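Local coordinates for protein naphthalene dioxygenase large subunit (Rhodococcus sp., PDB 2B1X) that carries an Fe2/S2 cluster in its Rieske domain and an iron(III) ion in its catalytic domain, as the alpha subunit of a ring-hydroxylating dioxygenase, at residues T220-M224 against G367-D372; P194-V198 against Y358-I364; G206-F210 against L323-H327; D200-G206 against W376-T380. All blocks are in the same frame, centred on the assembly; numbering follows the deposited sequence.

Contact 1: T220-M224 against G367-D372; sequences THRSM and GFEQDD. With FE (Fe (III) ion), chain G.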
loop_
_atom_site.group_PDB
_atom_site.type_symbol
_atom_site.label_atom_id
_atom_site.label_comp_id
_atom_site.label_asym_id
_atom_site.label_seq_id
_atom_site.Cartn_x
_atom_site.Cartn_y
_atom_site.Cartn_z
ATOM N N THR A 220 7.148 -2.643 -30.469
ATOM C CA THR A 220 6.148 -2.273 -29.452
ATOM C C THR A 220 4.744 -2.189 -30.047
ATOM O O THR A 220 3.740 -2.597 -29.426
ATOM C CB THR A 220 6.489 -0.910 -28.784
ATOM O OG1 THR A 220 7.734 -1.025 -28.071
ATOM C CG2 THR A 220 5.470 -0.589 -27.669
ATOM N N HIS A 221 4.673 -1.626 -31.242
ATOM C CA HIS A 221 3.403 -1.400 -31.898
ATOM C C HIS A 221 3.131 -2.316 -33.090
ATOM O O HIS A 221 2.338 -1.973 -33.990
ATOM C CB HIS A 221 3.289 0.085 -32.268
ATOM C CG HIS A 221 3.435 0.986 -31.086
ATOM N ND1 HIS A 221 2.700 0.802 -29.933
ATOM C CD2 HIS A 221 4.275 2.024 -30.844
ATOM C CE1 HIS A 221 3.073 1.699 -29.035
ATOM N NE2 HIS A 221 4.025 2.449 -29.559
ATOM N N ARG A 222 3.761 -3.491 -33.064
ATOM C CA ARG A 222 3.573 -4.525 -34.050
ATOM C C ARG A 222 2.097 -4.901 -34.232
ATOM O O ARG A 222 1.663 -5.101 -35.365
ATOM C CB ARG A 222 4.371 -5.768 -33.673
ATOM C CG ARG A 222 4.335 -6.897 -34.713
ATOM C CD ARG A 222 4.721 -6.484 -36.138
ATOM N NE ARG A 222 4.340 -7.516 -37.107
ATOM C CZ ARG A 222 4.569 -7.464 -38.416
ATOM N NH1 ARG A 222 5.159 -6.413 -38.964
ATOM N NH2 ARG A 222 4.193 -8.487 -39.174
ATOM N N SER A 223 1.335 -4.996 -33.137
ATOM C CA SER A 223 -0.107 -5.251 -33.231
ATOM C C SER A 223 -0.804 -4.215 -34.108
ATOM O O SER A 223 -1.714 -4.553 -34.868
ATOM C CB SER A 223 -0.749 -5.254 -31.848
ATOM O OG SER A 223 -0.668 -3.964 -31.257
ATOM N N MET A 224 -0.408 -2.951 -33.964
ATOM C CA MET A 224 -1.020 -1.858 -34.714
ATOM C C MET A 224 -0.556 -1.824 -36.175
ATOM O O MET A 224 -1.323 -1.438 -37.056
ATOM C CB MET A 224 -0.784 -0.503 -34.011
ATOM C CG MET A 224 -1.330 -0.420 -32.567
ATOM S SD MET A 224 -3.087 -0.846 -32.450
ATOM C CE MET A 224 -3.863 0.733 -32.710
ATOM N N GLY A 367 -4.576 1.927 -28.027
ATOM C CA GLY A 367 -3.932 0.697 -28.478
ATOM C C GLY A 367 -2.426 0.784 -28.653
ATOM O O GLY A 367 -1.729 -0.267 -28.585
ATOM N N PHE A 368 -1.893 1.998 -28.863
ATOM C CA PHE A 368 -0.443 2.193 -28.843
ATOM C C PHE A 368 0.030 2.352 -27.378
ATOM O O PHE A 368 0.848 1.577 -26.899
ATOM C CB PHE A 368 -0.011 3.468 -29.608
ATOM C CG PHE A 368 -0.059 3.337 -31.102
ATOM C CD1 PHE A 368 -1.278 3.306 -31.773
ATOM C CD2 PHE A 368 1.119 3.281 -31.849
ATOM C CE1 PHE A 368 -1.319 3.169 -33.174
ATOM C CE2 PHE A 368 1.087 3.159 -33.224
ATOM C CZ PHE A 368 -0.139 3.103 -33.886
ATOM N N GLU A 369 -0.500 3.370 -26.694
ATOM C CA GLU A 369 0.063 3.793 -25.414
ATOM C C GLU A 369 -0.037 2.707 -24.331
ATOM O O GLU A 369 0.825 2.632 -23.469
ATOM C CB GLU A 369 -0.531 5.120 -24.923
ATOM C CG GLU A 369 0.228 5.733 -23.753
ATOM C CD GLU A 369 0.493 7.228 -23.954
ATOM O OE1 GLU A 369 -0.500 8.007 -23.997
ATOM O OE2 GLU A 369 1.702 7.621 -24.052
ATOM N N GLN A 370 -1.058 1.857 -24.384
ATOM C CA GLN A 370 -1.142 0.820 -23.365
ATOM C C GLN A 370 0.075 -0.108 -23.385
ATOM O O GLN A 370 0.513 -0.550 -22.324
ATOM C CB GLN A 370 -2.480 0.065 -23.429
ATOM C CG GLN A 370 -2.683 -0.804 -24.654
ATOM C CD GLN A 370 -4.076 -1.404 -24.655
ATOM O OE1 GLN A 370 -4.230 -2.614 -24.425
ATOM N NE2 GLN A 370 -5.097 -0.563 -24.897
ATOM N N ASP A 371 0.638 -0.387 -24.566
ATOM C CA ASP A 371 1.869 -1.187 -24.639
ATOM C C ASP A 371 3.119 -0.425 -24.256
ATOM O O ASP A 371 4.059 -1.008 -23.681
ATOM C CB ASP A 371 2.096 -1.770 -26.041
ATOM C CG ASP A 371 1.089 -2.834 -26.418
ATOM O OD1 ASP A 371 0.284 -3.339 -25.569
ATOM O OD2 ASP A 371 1.037 -3.231 -27.579
ATOM N N ASP A 372 3.173 0.864 -24.628
ATOM C CA ASP A 372 4.231 1.746 -24.139
ATOM C C ASP A 372 4.309 1.678 -22.623
ATOM O O ASP A 372 5.401 1.505 -22.059
ATOM C CB ASP A 372 4.032 3.212 -24.605
ATOM C CG ASP A 372 4.278 3.392 -26.081
ATOM O OD1 ASP A 372 5.350 2.952 -26.572
ATOM O OD2 ASP A 372 3.454 3.942 -26.861
HETATM FE FE FE G . 4.985 4.100 -28.599
HETATM O O HOH W 1 0.904 -1.214 -29.388
HETATM O O HOH W 2 4.549 5.513 -30.247
HETATM O O HOH W 3 5.464 6.057 -27.535
#

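Contact 2: P194-V198 against Y358-I364; sequences PQRWV and YLRTFGI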
loop_
_atom_site.group_PDB
_atom_site.type_symbol
_atom_site.label_atom_id
_atom_site.label_comp_id
_atom_site.label_asym_id
_atom_site.label_seq_id
_atom_site.Cartn_x
_atom_site.Cartn_y
_atom_site.Cartn_z
ATOM N N PRO A 194 -7.178 16.850 -18.861
ATOM C CA PRO A 194 -6.253 15.750 -19.129
ATOM C C PRO A 194 -6.754 14.438 -18.506
ATOM O O PRO A 194 -7.427 14.445 -17.458
ATOM C CB PRO A 194 -4.965 16.218 -18.473
ATOM C CG PRO A 194 -5.452 17.146 -17.341
ATOM C CD PRO A 194 -6.624 17.833 -17.898
ATOM N N GLN A 195 -6.496 13.331 -19.190
ATOM C CA GLN A 195 -6.560 12.018 -18.536
ATOM C C GLN A 195 -5.395 11.978 -17.576
ATOM O O GLN A 195 -4.272 12.322 -17.962
ATOM C CB GLN A 195 -6.336 10.899 -19.567
ATOM C CG GLN A 195 -7.370 10.784 -20.680
ATOM C CD GLN A 195 -6.966 9.696 -21.697
ATOM O OE1 GLN A 195 -5.828 9.208 -21.661
ATOM N NE2 GLN A 195 -7.859 9.354 -22.599
ATOM N N ARG A 196 -5.646 11.541 -16.348
ATOM C CA ARG A 196 -4.597 11.367 -15.342
ATOM C C ARG A 196 -4.627 9.969 -14.739
ATOM O O ARG A 196 -5.649 9.515 -14.222
ATOM C CB ARG A 196 -4.756 12.415 -14.253
ATOM C CG ARG A 196 -4.616 13.864 -14.799
ATOM C CD ARG A 196 -4.921 14.938 -13.782
ATOM N NE ARG A 196 -4.174 14.753 -12.524
ATOM C CZ ARG A 196 -4.250 15.560 -11.458
ATOM N NH1 ARG A 196 -5.071 16.617 -11.451
ATOM N NH2 ARG A 196 -3.529 15.285 -10.370
ATOM N N TRP A 197 -3.519 9.256 -14.828
ATOM C CA TRP A 197 -3.475 7.907 -14.255
ATOM C C TRP A 197 -2.036 7.617 -13.850
ATOM O O TRP A 197 -1.117 8.323 -14.307
ATOM C CB TRP A 197 -4.052 6.855 -15.237
ATOM C CG TRP A 197 -3.141 6.478 -16.408
ATOM C CD1 TRP A 197 -2.365 5.342 -16.521
ATOM C CD2 TRP A 197 -2.931 7.214 -17.622
ATOM N NE1 TRP A 197 -1.695 5.336 -17.724
ATOM C CE2 TRP A 197 -2.007 6.480 -18.410
ATOM C CE3 TRP A 197 -3.400 8.433 -18.114
ATOM C CZ2 TRP A 197 -1.571 6.915 -19.680
ATOM C CZ3 TRP A 197 -2.964 8.862 -19.394
ATOM C CH2 TRP A 197 -2.070 8.104 -20.140
ATOM N N VAL A 198 -1.857 6.581 -13.026
ATOM C CA VAL A 198 -0.565 6.215 -12.430
ATOM C C VAL A 198 0.084 4.997 -13.110
ATOM O O VAL A 198 -0.563 3.972 -13.292
ATOM C CB VAL A 198 -0.753 5.934 -10.935
ATOM C CG1 VAL A 198 0.549 5.397 -10.283
ATOM C CG2 VAL A 198 -1.248 7.202 -10.240
ATOM N N TYR A 358 -6.916 10.380 -31.721
ATOM C CA TYR A 358 -6.119 10.416 -30.492
ATOM C C TYR A 358 -6.536 9.325 -29.484
ATOM O O TYR A 358 -5.677 8.646 -28.885
ATOM C CB TYR A 358 -6.303 11.785 -29.812
ATOM C CG TYR A 358 -5.975 11.787 -28.313
ATOM C CD1 TYR A 358 -4.640 11.736 -27.874
ATOM C CD2 TYR A 358 -6.986 11.836 -27.349
ATOM C CE1 TYR A 358 -4.321 11.719 -26.531
ATOM C CE2 TYR A 358 -6.655 11.820 -25.942
ATOM C CZ TYR A 358 -5.325 11.777 -25.569
ATOM O OH TYR A 358 -4.992 11.790 -24.224
ATOM N N LEU A 359 -7.854 9.190 -29.273
ATOM C CA LEU A 359 -8.361 8.442 -28.110
ATOM C C LEU A 359 -8.108 6.932 -28.234
ATOM O O LEU A 359 -7.788 6.271 -27.218
ATOM C CB LEU A 359 -9.846 8.730 -27.890
ATOM C CG LEU A 359 -10.510 8.237 -26.608
ATOM C CD1 LEU A 359 -9.964 8.929 -25.375
ATOM C CD2 LEU A 359 -12.002 8.376 -26.704
ATOM N N ARG A 360 -8.205 6.400 -29.457
ATOM C CA ARG A 360 -8.098 4.951 -29.683
ATOM C C ARG A 360 -6.657 4.505 -29.848
ATOM O O ARG A 360 -6.384 3.289 -29.797
ATOM C CB ARG A 360 -8.956 4.486 -30.874
ATOM C CG ARG A 360 -10.437 4.304 -30.511
ATOM C CD ARG A 360 -11.178 5.640 -30.443
ATOM N NE ARG A 360 -12.639 5.555 -30.365
ATOM C CZ ARG A 360 -13.454 5.453 -31.416
ATOM N NH1 ARG A 360 -12.968 5.386 -32.659
ATOM N NH2 ARG A 360 -14.765 5.421 -31.203
ATOM N N THR A 361 -5.739 5.483 -29.985
ATOM C CA THR A 361 -4.302 5.210 -30.173
ATOM C C THR A 361 -3.464 5.535 -28.956
ATOM O O THR A 361 -2.671 4.697 -28.513
ATOM C CB THR A 361 -3.719 5.906 -31.453
ATOM O OG1 THR A 361 -3.873 7.328 -31.358
ATOM C CG2 THR A 361 -4.522 5.503 -32.703
ATOM N N PHE A 362 -3.662 6.740 -28.408
ATOM C CA PHE A 362 -2.893 7.202 -27.269
ATOM C C PHE A 362 -3.794 7.484 -26.051
ATOM O O PHE A 362 -5.002 7.276 -26.105
ATOM C CB PHE A 362 -1.971 8.386 -27.664
ATOM C CG PHE A 362 -0.794 7.941 -28.490
ATOM C CD1 PHE A 362 -0.940 7.688 -29.855
ATOM C CD2 PHE A 362 0.432 7.687 -27.893
ATOM C CE1 PHE A 362 0.140 7.203 -30.609
ATOM C CE2 PHE A 362 1.545 7.211 -28.646
ATOM C CZ PHE A 362 1.376 6.957 -30.011
ATOM N N GLY A 363 -3.209 7.915 -24.946
ATOM C CA GLY A 363 -3.984 7.980 -23.719
ATOM C C GLY A 363 -4.133 6.625 -23.015
ATOM O O GLY A 363 -3.550 5.609 -23.422
ATOM N N ILE A 364 -4.915 6.627 -21.938
ATOM C CA ILE A 364 -4.990 5.499 -20.991
ATOM C C ILE A 364 -5.535 4.200 -21.599
ATOM O O ILE A 364 -5.189 3.095 -21.164
ATOM C CB ILE A 364 -5.849 5.957 -19.779
ATOM C CG1 ILE A 364 -5.612 5.080 -18.544
ATOM C CG2 ILE A 364 -7.338 5.998 -20.155
ATOM C CD1 ILE A 364 -6.421 5.492 -17.367
HETATM O O HOH W 4 -7.086 6.797 -24.191
#

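Contact 3: G206-F210 against L323-H327; sequences GADNF and LRLWH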
loop_
_atom_site.group_PDB
_atom_site.type_symbol
_atom_site.label_atom_id
_atom_site.label_comp_id
_atom_site.label_asym_id
_atom_site.label_seq_id
_atom_site.Cartn_x
_atom_site.Cartn_y
_atom_site.Cartn_z
ATOM N N GLY A 206 9.272 7.729 -20.344
ATOM C CA GLY A 206 8.351 8.423 -21.237
ATOM C C GLY A 206 9.065 9.551 -21.978
ATOM O O GLY A 206 8.946 9.698 -23.189
ATOM N N ALA A 207 9.841 10.339 -21.249
ATOM C CA ALA A 207 10.560 11.440 -21.867
ATOM C C ALA A 207 11.569 10.959 -22.947
ATOM O O ALA A 207 11.630 11.524 -24.067
ATOM C CB ALA A 207 11.239 12.264 -20.771
ATOM N N ASP A 208 12.312 9.897 -22.626
ATOM C CA ASP A 208 13.294 9.231 -23.522
ATOM C C ASP A 208 12.626 8.730 -24.814
ATOM O O ASP A 208 13.160 8.873 -25.933
ATOM C CB ASP A 208 13.916 8.028 -22.747
ATOM C CG ASP A 208 14.857 7.160 -23.587
ATOM O OD1 ASP A 208 14.437 6.063 -24.097
ATOM O OD2 ASP A 208 16.055 7.476 -23.782
ATOM N N ASN A 209 11.446 8.142 -24.657
ATOM C CA ASN A 209 10.699 7.597 -25.767
ATOM C C ASN A 209 10.251 8.670 -26.764
ATOM O O ASN A 209 10.464 8.529 -27.987
ATOM C CB ASN A 209 9.520 6.768 -25.234
ATOM C CG ASN A 209 8.672 6.175 -26.343
ATOM O OD1 ASN A 209 7.936 6.887 -26.975
ATOM N ND2 ASN A 209 8.791 4.871 -26.586
ATOM N N PHE A 210 9.654 9.749 -26.258
ATOM C CA PHE A 210 9.136 10.789 -27.130
ATOM C C PHE A 210 10.226 11.718 -27.647
ATOM O O PHE A 210 10.021 12.285 -28.678
ATOM C CB PHE A 210 7.991 11.618 -26.477
ATOM C CG PHE A 210 6.626 11.030 -26.674
ATOM C CD1 PHE A 210 6.246 9.872 -25.995
ATOM C CD2 PHE A 210 5.730 11.596 -27.590
ATOM C CE1 PHE A 210 4.973 9.303 -26.168
ATOM C CE2 PHE A 210 4.440 11.017 -27.812
ATOM C CZ PHE A 210 4.069 9.856 -27.101
ATOM N N LEU A 323 -0.279 16.792 -25.864
ATOM C CA LEU A 323 0.813 17.159 -24.966
ATOM C C LEU A 323 0.646 16.289 -23.733
ATOM O O LEU A 323 -0.471 16.031 -23.310
ATOM C CB LEU A 323 0.702 18.628 -24.532
ATOM C CG LEU A 323 0.805 19.807 -25.509
ATOM C CD1 LEU A 323 1.361 21.076 -24.844
ATOM C CD2 LEU A 323 1.480 19.512 -26.882
ATOM N N ARG A 324 1.732 15.845 -23.133
ATOM C CA ARG A 324 1.593 15.043 -21.928
ATOM C C ARG A 324 2.732 15.354 -20.951
ATOM O O ARG A 324 3.852 15.634 -21.379
ATOM C CB ARG A 324 1.565 13.538 -22.284
ATOM C CG ARG A 324 2.670 13.115 -23.278
ATOM C CD ARG A 324 2.211 13.077 -24.760
ATOM N NE ARG A 324 0.902 12.435 -24.830
ATOM C CZ ARG A 324 0.706 11.127 -24.687
ATOM N NH1 ARG A 324 1.760 10.300 -24.558
ATOM N NH2 ARG A 324 -0.535 10.653 -24.699
ATOM N N LEU A 325 2.413 15.317 -19.656
ATOM C CA LEU A 325 3.369 15.333 -18.570
ATOM C C LEU A 325 3.687 13.941 -18.060
ATOM O O LEU A 325 2.792 13.097 -17.822
ATOM C CB LEU A 325 2.837 16.165 -17.406
ATOM C CG LEU A 325 2.853 17.692 -17.655
ATOM C CD1 LEU A 325 1.940 18.402 -16.670
ATOM C CD2 LEU A 325 4.318 18.233 -17.585
ATOM N N TRP A 326 4.972 13.689 -17.872
ATOM C CA TRP A 326 5.372 12.485 -17.177
ATOM C C TRP A 326 5.660 12.989 -15.776
ATOM O O TRP A 326 6.776 13.397 -15.471
ATOM C CB TRP A 326 6.602 11.829 -17.833
ATOM C CG TRP A 326 6.512 11.750 -19.297
ATOM C CD1 TRP A 326 7.248 12.477 -20.233
ATOM C CD2 TRP A 326 5.619 10.918 -20.047
ATOM N NE1 TRP A 326 6.858 12.115 -21.499
ATOM C CE2 TRP A 326 5.881 11.147 -21.416
ATOM C CE3 TRP A 326 4.631 9.966 -19.694
ATOM C CZ2 TRP A 326 5.181 10.497 -22.438
ATOM C CZ3 TRP A 326 3.940 9.300 -20.734
ATOM C CH2 TRP A 326 4.228 9.590 -22.099
ATOM N N HIS A 327 4.628 13.003 -14.938
ATOM C CA HIS A 327 4.787 13.608 -13.614
ATOM C C HIS A 327 5.508 12.689 -12.602
ATOM O O HIS A 327 5.040 11.601 -12.324
ATOM C CB HIS A 327 3.444 14.097 -13.047
ATOM C CG HIS A 327 3.613 14.857 -11.788
ATOM N ND1 HIS A 327 3.136 14.395 -10.575
ATOM C CD2 HIS A 327 4.290 15.999 -11.527
ATOM C CE1 HIS A 327 3.475 15.250 -9.627
ATOM N NE2 HIS A 327 4.197 16.214 -10.174
#

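Contact 4: D200-G206 against W376-T380; sequences DANWKLG and WRSIT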
loop_
_atom_site.group_PDB
_atom_site.type_symbol
_atom_site.label_atom_id
_atom_site.label_comp_id
_atom_site.label_asym_id
_atom_site.label_seq_id
_atom_site.Cartn_x
_atom_site.Cartn_y
_atom_site.Cartn_z
ATOM N N ASP A 200 3.479 2.510 -12.800
ATOM C CA ASP A 200 4.630 2.145 -11.982
ATOM C C ASP A 200 5.921 2.106 -12.826
ATOM O O ASP A 200 6.524 1.045 -13.000
ATOM C CB ASP A 200 4.362 0.825 -11.212
ATOM C CG ASP A 200 3.703 -0.271 -12.092
ATOM O OD1 ASP A 200 3.067 0.056 -13.134
ATOM O OD2 ASP A 200 3.779 -1.494 -11.790
ATOM N N ALA A 201 6.322 3.275 -13.378
ATOM C CA ALA A 201 7.561 3.431 -14.141
ATOM C C ALA A 201 8.225 4.758 -13.776
ATOM O O ALA A 201 7.568 5.703 -13.298
ATOM C CB ALA A 201 7.250 3.423 -15.654
ATOM N N ASN A 202 9.521 4.873 -14.045
ATOM C CA ASN A 202 10.189 6.155 -13.874
ATOM C C ASN A 202 9.766 7.100 -15.007
ATOM O O ASN A 202 9.647 6.669 -16.186
ATOM C CB ASN A 202 11.711 5.993 -13.853
ATOM C CG ASN A 202 12.418 7.267 -13.407
ATOM O OD1 ASN A 202 12.949 7.999 -14.217
ATOM N ND2 ASN A 202 12.418 7.527 -12.116
ATOM N N TRP A 203 9.520 8.375 -14.669
ATOM C CA TRP A 203 9.134 9.382 -15.672
ATOM C C TRP A 203 10.057 9.519 -16.901
ATOM O O TRP A 203 9.597 9.812 -18.036
ATOM C CB TRP A 203 8.980 10.747 -14.957
ATOM C CG TRP A 203 10.282 11.396 -14.503
ATOM C CD1 TRP A 203 10.931 11.218 -13.300
ATOM C CD2 TRP A 203 11.090 12.286 -15.258
ATOM N NE1 TRP A 203 12.086 11.970 -13.264
ATOM C CE2 TRP A 203 12.215 12.626 -14.461
ATOM C CE3 TRP A 203 11.010 12.810 -16.559
ATOM C CZ2 TRP A 203 13.217 13.498 -14.911
ATOM C CZ3 TRP A 203 11.989 13.680 -16.987
ATOM C CH2 TRP A 203 13.079 14.012 -16.172
ATOM N N LYS A 204 11.358 9.329 -16.695
ATOM C CA LYS A 204 12.355 9.534 -17.755
ATOM C C LYS A 204 12.153 8.605 -18.930
ATOM O O LYS A 204 12.563 8.917 -20.047
ATOM C CB LYS A 204 13.805 9.390 -17.221
ATOM C CG LYS A 204 14.308 10.574 -16.368
ATOM C CD LYS A 204 15.789 10.400 -15.844
ATOM C CE LYS A 204 15.935 9.174 -14.943
ATOM N NZ LYS A 204 15.117 9.373 -13.635
ATOM N N LEU A 205 11.527 7.453 -18.709
ATOM C CA LEU A 205 11.324 6.494 -19.781
ATOM C C LEU A 205 10.307 7.000 -20.804
ATOM O O LEU A 205 10.439 6.685 -21.993
ATOM C CB LEU A 205 10.908 5.125 -19.217
ATOM C CG LEU A 205 11.907 4.408 -18.273
ATOM C CD1 LEU A 205 11.295 3.161 -17.639
ATOM C CD2 LEU A 205 13.129 4.011 -19.112
ATOM N N GLY A 206 9.272 7.729 -20.344
ATOM C CA GLY A 206 8.351 8.423 -21.237
ATOM C C GLY A 206 9.065 9.551 -21.978
ATOM O O GLY A 206 8.946 9.698 -23.189
ATOM N N TRP A 376 7.535 0.389 -20.098
ATOM C CA TRP A 376 8.225 1.250 -19.132
ATOM C C TRP A 376 8.150 0.668 -17.749
ATOM O O TRP A 376 9.104 0.767 -17.031
ATOM C CB TRP A 376 7.721 2.720 -19.152
ATOM C CG TRP A 376 7.759 3.309 -20.569
ATOM C CD1 TRP A 376 8.677 3.007 -21.541
ATOM C CD2 TRP A 376 6.879 4.293 -21.140
ATOM N NE1 TRP A 376 8.381 3.697 -22.696
ATOM C CE2 TRP A 376 7.296 4.509 -22.476
ATOM C CE3 TRP A 376 5.772 5.017 -20.661
ATOM C CZ2 TRP A 376 6.669 5.422 -23.330
ATOM C CZ3 TRP A 376 5.115 5.895 -21.531
ATOM C CH2 TRP A 376 5.578 6.110 -22.829
ATOM N N ARG A 377 7.007 0.081 -17.364
ATOM C CA ARG A 377 6.935 -0.509 -16.021
ATOM C C ARG A 377 7.824 -1.730 -15.871
ATOM O O ARG A 377 8.444 -1.957 -14.811
ATOM C CB ARG A 377 5.484 -0.821 -15.617
ATOM C CG ARG A 377 4.783 -1.924 -16.447
ATOM C CD ARG A 377 3.245 -1.860 -16.306
ATOM N NE ARG A 377 2.889 -2.153 -14.924
ATOM C CZ ARG A 377 2.654 -3.386 -14.457
ATOM N NH1 ARG A 377 2.686 -4.450 -15.272
ATOM N NH2 ARG A 377 2.369 -3.552 -13.171
ATOM N N SER A 378 7.923 -2.507 -16.951
ATOM C CA SER A 378 8.822 -3.659 -16.969
ATOM C C SER A 378 10.311 -3.267 -16.793
ATOM O O SER A 378 11.011 -3.885 -15.976
ATOM C CB SER A 378 8.635 -4.439 -18.284
ATOM O OG SER A 378 9.652 -5.414 -18.449
ATOM N N ILE A 379 10.788 -2.293 -17.594
ATOM C CA ILE A 379 12.165 -1.792 -17.480
ATOM C C ILE A 379 12.409 -1.314 -16.054
ATOM O O ILE A 379 13.427 -1.672 -15.419
ATOM C CB ILE A 379 12.364 -0.575 -18.400
ATOM C CG1 ILE A 379 12.209 -0.953 -19.869
ATOM C CG2 ILE A 379 13.748 0.079 -18.171
ATOM C CD1 ILE A 379 12.211 0.281 -20.767
ATOM N N THR A 380 11.456 -0.534 -15.533
ATOM C CA THR A 380 11.622 0.079 -14.204
ATOM C C THR A 380 11.820 -0.982 -13.132
ATOM O O THR A 380 12.669 -0.841 -12.293
ATOM C CB THR A 380 10.368 0.935 -13.898
ATOM O OG1 THR A 380 10.387 2.048 -14.804
ATOM C CG2 THR A 380 10.471 1.588 -12.508
HETATM O O HOH W 5 7.592 -1.461 -12.197
#

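Contact 1: T220-M224 against G367-D372
Both carboxylate oxygens of Asp372 and NE2 of His221 bind the iron(III) ion, which places three of the metal bonds in this contact. With His216 they form the facial triad of two histidines and one carboxylate found in Rieske non-haem oxygenases. The iron lies 2.1 Å from His221 NE2. Asp372 is bidentate, with OD1 at 2.4 Å and OD2 at 2.3 Å from the iron; waters 2 and 3 complete six ligand atoms. The imidazole and carboxylate planes stand 78° apart, and Asp372 OD2 lies near the ring plane at the imidazole edge. CG of His221 is anti to its carbonyl carbon (chi1 -57°), a torsion that carries the ring across the gap, with NE2 at the metal. Phe368 CD2 sits above the centre of one imidazole face, 3.3 Å from His221 CG; the opposite face is covered by Thr220 CG2. The two ring planes are inclined at 49°. At the far nitrogen, His221 ND1 donates to water 1 across 2.8 Å. Water 1 can also donate to Gly367 O and Asp371 OD2, but it has further acceptors around it, so these bonds need not all be made at once. These contacts probably help fix the ring's rotation. Asp371 OD2 is also salt-bridged to Arg80 of the small subunit, which ties the second shell to the subunit interface. Met224 makes a Met-aromatic contact with Phe368: SD is oblique to the ring, CG lies over its face (CH-pi, 3.9 Å to the centroid), and CE meets Phe368 CE1 at 3.6 Å.

Contact 2: P194-V198 against Y358-I364
Polar contacts centre on the amide of Gln195, whose extended side chain reaches from its strand to the loop that follows helix 348-361. Ile364 N donates to Gln195 OE1 over 2.8 Å with an N-H...O angle of 155°, the donor being tilted from the carbonyl plane. The same oxygen comes within 3.0 Å of Gly363 CA, where the absence of a side chain permits the approach. On the other arm of the amide, Gln195 NE2 donates to water 4 at 3.1 Å, and the water in turn donates towards Phe362 O; NE2 is also bonded to Thr65 O of the small subunit.

Apolar contacts lie beside this. Ile364 lays CG1 over one face of Trp197, 3.6 Å from the centroid of the five-membered ring and 13° off its normal. CG1 is anti to the Ile364 backbone N (chi1 -161°), and this leads the chain onward until CD1 meets Trp197 CB at 3.5 Å. Leu359 CD1 flanks the amide, 3.5 Å from Gln195 NE2.

Strand 188-199 is an outermost strand of the antiparallel sheet within this chain. The contact joins this sheet edge to the loop after helix 348-361, in a catalytic domain whose family belongs to the Bet v 1-like clan, the helix-grip fold.

Contact 3: G206-F210 against L323-H327
Helix 206-210 and strand 323-327 run in roughly opposite directions, inclined at 144° between their N-to-C directions, and their axes come within 9.5 Å. The backbones are nearest at Gly206 and Trp326, whose CA atoms are 6.5 Å apart, and it is the bare glycine that lets an indole lie directly against the helix. Gly206 CA sits over the centre of one Trp326 face, 3.9 Å from the five-membered ring centroid, while Gly206 C comes to 3.4 Å from Trp326 NE1. That nitrogen is bonded to Ser303 OG. Ala207 CB adds a looser touch at Trp326 CD1, 4.0 Å away. The opposite face of the indole is covered by Arg324 CG, two residues back on the strand. Farther along the helix, Phe210 CD1 meets the indole edge at CZ2, 3.8 Å distant, with the ring planes oblique at 48°. Arg324 bends at chi2 (-96°) and chi3, which brings NH1, salt-bridged to Glu369, within 3.5 Å of Phe210 CZ. The strand lies between strands 302-309 and 333-343 of the sheet, Phe210 reaches Phe307 on the former, and helix 369-382 closes the side of Trp326 through an edge-to-face contact with Trp376.

Contact 4: D200-G206 against W376-T380
Leu205 and Trp376 form the apolar centre, Leu205 CB lying 3.9 Å from Trp376 CD1, and Ala201 and Ile379 join them. Ala201 CB touches Trp376 CB at 3.6 Å. Over one face of the indole lies Gly206, its CA 3.9 Å from the six-membered ring centroid; Leu205 O lies over the same face toward the rim, and Leu205 CB reaches the five-membered ring off-centre.

Next outward, Thr380 OG1 both gives and receives. With OG1 beside its own backbone N (chi1 -68°), the hydroxyl folds back along the helix to donate to Trp376 O at 2.9 Å, and it accepts from Asn202 N at 3.1 Å. Trp376 O thus receives two donors, Thr380 N and OG1, from opposite faces of its plane. Asn202 OD1 accepts from Lys204 N at 3.2 Å, a capping bond for the turn entering helix 204-212.

At the partly exposed edge, Arg377 grips Asp200 side-on in a salt bridge. NE reaches OD1 of Asp200 at 2.8 Å, nearly straight at 168° and in the guanidinium plane; NH2 meets OD2 of Asp200 at 2.9 Å along a more bent path (133°).

Trp376 NE1 is bonded to Tyr110 OH of the second subunit, a residue of its Fe2/S2 cluster pocket. The turn into helix 204-212 and helix 369-382 together back the interface between the catalytic domain and a neighbouring Rieske domain, an arrangement characteristic of ring-hydroxylating oxygenase alpha subunits.

How the contacts relate
In contacts 1, 2 and 3 every touching residue is buried, whereas contact 4 is partly exposed at its charged edge. Contacts 1 and 4 use successive parts of helix 369-382; contacts 3 and 4 share Gly206 on helix 204-212; contacts 2 and 3 both reach the large antiparallel sheet. Their chemistry follows place: metal coordination where two helix ends meet at contact 1, one amide hydrogen bond beside aromatic packing at contact 2, a salt bridge at contact 4, and at contact 3 packing without any hydrogen bond between the segments, indole against helix backbone and guanidinium beside phenyl ring. Glu369 joins three, its OE1 facing Gly363 N of contact 2 and its OE2 salt-bridged to Arg324 of contact 3.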